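Local coordinates for Serine/threonine-protein kinase Tel1 (PDB 6SKY) that probably activates checkpoint signalling after genotoxic stress, as a serine/threonine kinase of the ATM subfamily that phosphorylates Ser-Gln and Thr-Gln sites, at residues 1666-1679 against 1712-1724. Numbering follows the deposited sequence.
Sequences GVGSSEEGLLNLIK and LLSACQESLPEPL
Glu1672 and Ala1715 mark where the two backbones come nearest, their CA atoms 5.2 Å apart, as helix 1670-1679 crosses helix 1712-1719 at -41°, the two helices running in broadly the same direction. Small residues, Ala1715 and Ser1719, line the crossing, and the side chain of Glu1672 enters as a knob among Ser1714, Ala1715, Glu1718 and Ser1719. Glu1672 CG lies 3.4 Å from Ser1719 OG, while beyond CG the extended chain (chi2 -179°) carries the carboxylate back over the loop ahead of its own helix. There Glu1672 OE1 accepts two backbone hydrogen bonds, from Val1667 N through its syn lone pair (2.8 Å) and from Gly1668 N nearly along the C-O axis. Glu1672 OE2 looks toward Glu1718, whose OE1 is 4.0 Å from it with the carboxylate planes steeply inclined; the two N-H donors probably ease this pairing of like charges. An alanine in place of Glu1672 would probably leave both loop amides without their acceptor and the hole between Ala1715 and Ser1719 poorly filled. Ser1719 OG hydrogen-bonds back to Ala1715 O from above the carbonyl plane, and Ser1719 CB meets Leu1675 CB at 3.6 Å. On the buried side, Leu1675 CD1 rests on Cys1716 SG (3.6 Å). At the far end Lys1679 leaves with CG anti to its backbone N (chi1 177°) and bends at chi3, which brings Lys1679 NZ to Ser1719 O, 2.9 Å away and almost straight in line with the C=O. This hydrogen bond takes up the carbonyl of the last residue of helix 1712-1719, and the lysine's methylenes lie against Leu1720, Pro1721 and Leu1724. The two helices, separated in sequence by helix 1687-1706, pack with that helix and with helix 1793-1808, as in an alpha-solenoid, well away from the nucleotide site of this PIKK.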
loop_
_atom_site.group_PDB
_atom_site.type_symbol
_atom_site.label_atom_id
_atom_site.label_comp_id
_atom_site.label_asym_id
_atom_site.label_seq_id
_atom_site.Cartn_x
_atom_site.Cartn_y
_atom_site.Cartn_z
ATOM N N GLY A 1666 -48.409 20.579 26.076
ATOM C CA GLY A 1666 -49.352 21.679 26.099
ATOM C C GLY A 1666 -48.779 22.925 26.741
ATOM O O GLY A 1666 -48.760 23.994 26.122
ATOM N N VAL A 1667 -48.313 22.806 27.985
ATOM C CA VAL A 1667 -47.611 23.881 28.667
ATOM C C VAL A 1667 -46.174 23.498 28.992
ATOM O O VAL A 1667 -45.257 24.311 28.830
ATOM C CB VAL A 1667 -48.359 24.315 29.949
ATOM C CG1 VAL A 1667 -47.495 25.236 30.797
ATOM C CG2 VAL A 1667 -49.669 24.999 29.590
ATOM N N GLY A 1668 -45.951 22.267 29.429
ATOM C CA GLY A 1668 -44.623 21.799 29.746
ATOM C C GLY A 1668 -44.286 21.756 31.216
ATOM O O GLY A 1668 -43.099 21.734 31.554
ATOM N N SER A 1669 -45.278 21.734 32.092
ATOM C CA SER A 1669 -45.050 21.743 33.526
ATOM C C SER A 1669 -45.247 20.354 34.108
ATOM O O SER A 1669 -45.820 19.466 33.479
ATOM C CB SER A 1669 -45.990 22.734 34.207
ATOM O OG SER A 1669 -47.324 22.550 33.769
ATOM N N SER A 1670 -44.757 20.177 35.333
ATOM C CA SER A 1670 -44.948 18.919 36.036
ATOM C C SER A 1670 -46.386 18.719 36.482
ATOM O O SER A 1670 -46.811 17.575 36.656
ATOM C CB SER A 1670 -44.027 18.850 37.243
ATOM O OG SER A 1670 -42.680 18.948 36.845
ATOM N N GLU A 1671 -47.145 19.798 36.674
ATOM C CA GLU A 1671 -48.545 19.643 37.046
ATOM C C GLU A 1671 -49.334 18.974 35.934
ATOM O O GLU A 1671 -50.159 18.098 36.196
ATOM C CB GLU A 1671 -49.162 20.994 37.391
ATOM C CG GLU A 1671 -48.589 21.641 38.628
ATOM C CD GLU A 1671 -47.622 22.765 38.302
ATOM O OE1 GLU A 1671 -47.245 22.901 37.120
ATOM O OE2 GLU A 1671 -47.244 23.516 39.228
ATOM N N GLU A 1672 -49.096 19.370 34.685
ATOM C CA GLU A 1672 -49.745 18.691 33.572
ATOM C C GLU A 1672 -49.308 17.240 33.480
ATOM O O GLU A 1672 -50.104 16.368 33.124
ATOM C CB GLU A 1672 -49.447 19.411 32.265
ATOM C CG GLU A 1672 -50.304 20.622 32.017
ATOM C CD GLU A 1672 -49.990 21.274 30.694
ATOM O OE1 GLU A 1672 -48.833 21.167 30.244
ATOM O OE2 GLU A 1672 -50.899 21.885 30.093
ATOM N N GLY A 1673 -48.049 16.958 33.803
ATOM C CA GLY A 1673 -47.589 15.584 33.764
ATOM C C GLY A 1673 -48.297 14.719 34.783
ATOM O O GLY A 1673 -48.747 13.612 34.475
ATOM N N LEU A 1674 -48.424 15.223 36.009
ATOM C CA LEU A 1674 -49.139 14.475 37.034
ATOM C C LEU A 1674 -50.618 14.357 36.708
ATOM O O LEU A 1674 -51.229 13.318 36.966
ATOM C CB LEU A 1674 -48.950 15.125 38.394
ATOM C CG LEU A 1674 -47.715 14.655 39.135
ATOM C CD1 LEU A 1674 -47.727 15.221 40.514
ATOM C CD2 LEU A 1674 -47.697 13.159 39.175
ATOM N N LEU A 1675 -51.216 15.400 36.138
ATOM C CA LEU A 1675 -52.624 15.318 35.784
ATOM C C LEU A 1675 -52.862 14.290 34.694
ATOM O O LEU A 1675 -53.856 13.568 34.736
ATOM C CB LEU A 1675 -53.147 16.682 35.355
ATOM C CG LEU A 1675 -53.334 17.647 36.518
ATOM C CD1 LEU A 1675 -53.946 18.928 36.034
ATOM C CD2 LEU A 1675 -54.193 17.010 37.570
ATOM N N ASN A 1676 -51.967 14.197 33.713
ATOM C CA ASN A 1676 -52.119 13.164 32.697
ATOM C C ASN A 1676 -51.913 11.778 33.284
ATOM O O ASN A 1676 -52.631 10.837 32.931
ATOM C CB ASN A 1676 -51.149 13.402 31.550
ATOM C CG ASN A 1676 -51.559 14.555 30.685
ATOM O OD1 ASN A 1676 -52.485 15.281 31.010
ATOM N ND2 ASN A 1676 -50.870 14.733 29.576
ATOM N N LEU A 1677 -50.944 11.631 34.187
ATOM C CA LEU A 1677 -50.736 10.335 34.818
ATOM C C LEU A 1677 -51.951 9.910 35.626
ATOM O O LEU A 1677 -52.300 8.727 35.653
ATOM C CB LEU A 1677 -49.504 10.372 35.708
ATOM C CG LEU A 1677 -48.173 10.094 35.034
ATOM C CD1 LEU A 1677 -47.110 10.025 36.079
ATOM C CD2 LEU A 1677 -48.251 8.807 34.286
ATOM N N ILE A 1678 -52.604 10.854 36.295
ATOM C CA ILE A 1678 -53.769 10.518 37.105
ATOM C C ILE A 1678 -54.985 10.279 36.226
ATOM O O ILE A 1678 -55.791 9.388 36.498
ATOM C CB ILE A 1678 -54.024 11.622 38.140
ATOM C CG1 ILE A 1678 -52.920 11.625 39.189
ATOM C CG2 ILE A 1678 -55.350 11.425 38.806
ATOM C CD1 ILE A 1678 -52.990 12.785 40.129
ATOM N N LYS A 1679 -55.135 11.053 35.156
ATOM C CA LYS A 1679 -56.256 10.862 34.249
ATOM C C LYS A 1679 -56.195 9.507 33.571
ATOM O O LYS A 1679 -57.228 8.860 33.376
ATOM C CB LYS A 1679 -56.276 11.970 33.205
ATOM C CG LYS A 1679 -57.362 11.814 32.184
ATOM C CD LYS A 1679 -57.148 12.750 31.022
ATOM C CE LYS A 1679 -55.905 12.378 30.253
ATOM N NZ LYS A 1679 -55.652 13.319 29.137
ATOM N N LEU A 1712 -52.703 26.274 37.984
ATOM C CA LEU A 1712 -53.305 24.951 38.053
ATOM C C LEU A 1712 -54.548 24.853 37.181
ATOM O O LEU A 1712 -54.835 23.786 36.631
ATOM C CB LEU A 1712 -53.639 24.608 39.498
ATOM C CG LEU A 1712 -54.091 23.174 39.719
ATOM C CD1 LEU A 1712 -53.111 22.217 39.094
ATOM C CD2 LEU A 1712 -54.196 22.926 41.191
ATOM N N LEU A 1713 -55.291 25.948 37.035
ATOM C CA LEU A 1713 -56.425 25.939 36.121
ATOM C C LEU A 1713 -55.971 25.730 34.687
ATOM O O LEU A 1713 -56.585 24.961 33.943
ATOM C CB LEU A 1713 -57.211 27.240 36.241
ATOM C CG LEU A 1713 -58.349 27.209 37.251
ATOM C CD1 LEU A 1713 -59.106 28.515 37.206
ATOM C CD2 LEU A 1713 -59.260 26.040 36.950
ATOM N N SER A 1714 -54.916 26.428 34.272
ATOM C CA SER A 1714 -54.397 26.239 32.926
ATOM C C SER A 1714 -53.837 24.839 32.740
ATOM O O SER A 1714 -53.846 24.312 31.623
ATOM C CB SER A 1714 -53.327 27.285 32.630
ATOM O OG SER A 1714 -52.356 27.316 33.660
ATOM N N ALA A 1715 -53.340 24.225 33.813
ATOM C CA ALA A 1715 -52.908 22.835 33.721
ATOM C C ALA A 1715 -54.095 21.902 33.514
ATOM O O ALA A 1715 -54.046 20.999 32.672
ATOM C CB ALA A 1715 -52.130 22.442 34.973
ATOM N N CYS A 1716 -55.174 22.111 34.272
ATOM C CA CYS A 1716 -56.331 21.226 34.183
ATOM C C CYS A 1716 -57.036 21.365 32.841
ATOM O O CYS A 1716 -57.386 20.364 32.210
ATOM C CB CYS A 1716 -57.305 21.511 35.325
ATOM S SG CYS A 1716 -56.700 21.085 36.965
ATOM N N GLN A 1717 -57.255 22.600 32.386
ATOM C CA GLN A 1717 -57.979 22.815 31.138
ATOM C C GLN A 1717 -57.261 22.231 29.933
ATOM O O GLN A 1717 -57.878 22.104 28.871
ATOM C CB GLN A 1717 -58.218 24.308 30.902
ATOM C CG GLN A 1717 -58.916 25.035 32.042
ATOM C CD GLN A 1717 -60.422 24.945 31.985
ATOM O OE1 GLN A 1717 -60.999 24.569 30.967
ATOM N NE2 GLN A 1717 -61.073 25.299 33.084
ATOM N N GLU A 1718 -55.984 21.879 30.064
ATOM C CA GLU A 1718 -55.229 21.293 28.970
ATOM C C GLU A 1718 -54.834 19.846 29.214
ATOM O O GLU A 1718 -54.377 19.184 28.278
ATOM C CB GLU A 1718 -53.974 22.124 28.693
ATOM C CG GLU A 1718 -54.273 23.600 28.580
ATOM C CD GLU A 1718 -53.225 24.354 27.802
ATOM O OE1 GLU A 1718 -52.549 23.728 26.958
ATOM O OE2 GLU A 1718 -53.083 25.573 28.033
ATOM N N SER A 1719 -54.992 19.342 30.432
ATOM C CA SER A 1719 -54.780 17.928 30.702
ATOM C C SER A 1719 -56.056 17.107 30.651
ATOM O O SER A 1719 -55.999 15.915 30.336
ATOM C CB SER A 1719 -54.133 17.745 32.073
ATOM O OG SER A 1719 -52.864 18.362 32.108
ATOM N N LEU A 1720 -57.199 17.703 30.952
ATOM C CA LEU A 1720 -58.427 16.939 31.032
ATOM C C LEU A 1720 -59.393 17.342 29.928
ATOM O O LEU A 1720 -59.492 18.527 29.593
ATOM C CB LEU A 1720 -59.111 17.142 32.387
ATOM C CG LEU A 1720 -58.269 16.945 33.643
ATOM C CD1 LEU A 1720 -59.127 17.141 34.864
ATOM C CD2 LEU A 1720 -57.622 15.581 33.666
ATOM N N PRO A 1721 -60.105 16.389 29.338
ATOM C CA PRO A 1721 -61.205 16.746 28.442
ATOM C C PRO A 1721 -62.353 17.369 29.220
ATOM O O PRO A 1721 -62.445 17.258 30.444
ATOM C CB PRO A 1721 -61.610 15.407 27.821
ATOM C CG PRO A 1721 -61.100 14.383 28.757
ATOM C CD PRO A 1721 -59.857 14.941 29.360
ATOM N N GLU A 1722 -63.237 18.039 28.487
ATOM C CA GLU A 1722 -64.297 18.801 29.141
ATOM C C GLU A 1722 -65.259 17.950 29.962
ATOM O O GLU A 1722 -65.607 18.376 31.078
ATOM C CB GLU A 1722 -65.065 19.620 28.101
ATOM C CG GLU A 1722 -66.121 20.523 28.708
ATOM C CD GLU A 1722 -67.002 21.161 27.659
ATOM O OE1 GLU A 1722 -66.790 20.876 26.461
ATOM O OE2 GLU A 1722 -67.905 21.940 28.029
ATOM N N PRO A 1723 -65.738 16.788 29.501
ATOM C CA PRO A 1723 -66.635 16.003 30.363
ATOM C C PRO A 1723 -66.008 15.602 31.685
ATOM O O PRO A 1723 -66.697 15.593 32.709
ATOM C CB PRO A 1723 -66.970 14.784 29.494
ATOM C CG PRO A 1723 -65.912 14.738 28.466
ATOM C CD PRO A 1723 -65.589 16.159 28.181
ATOM N N LEU A 1724 -64.718 15.273 31.698
ATOM C CA LEU A 1724 -64.053 14.958 32.955
ATOM C C LEU A 1724 -63.728 16.215 33.743
ATOM O O LEU A 1724 -63.643 16.167 34.974
ATOM C CB LEU A 1724 -62.783 14.152 32.688
ATOM C CG LEU A 1724 -61.977 13.682 33.897
ATOM C CD1 LEU A 1724 -62.852 12.943 34.871
ATOM C CD2 LEU A 1724 -60.834 12.805 33.452
#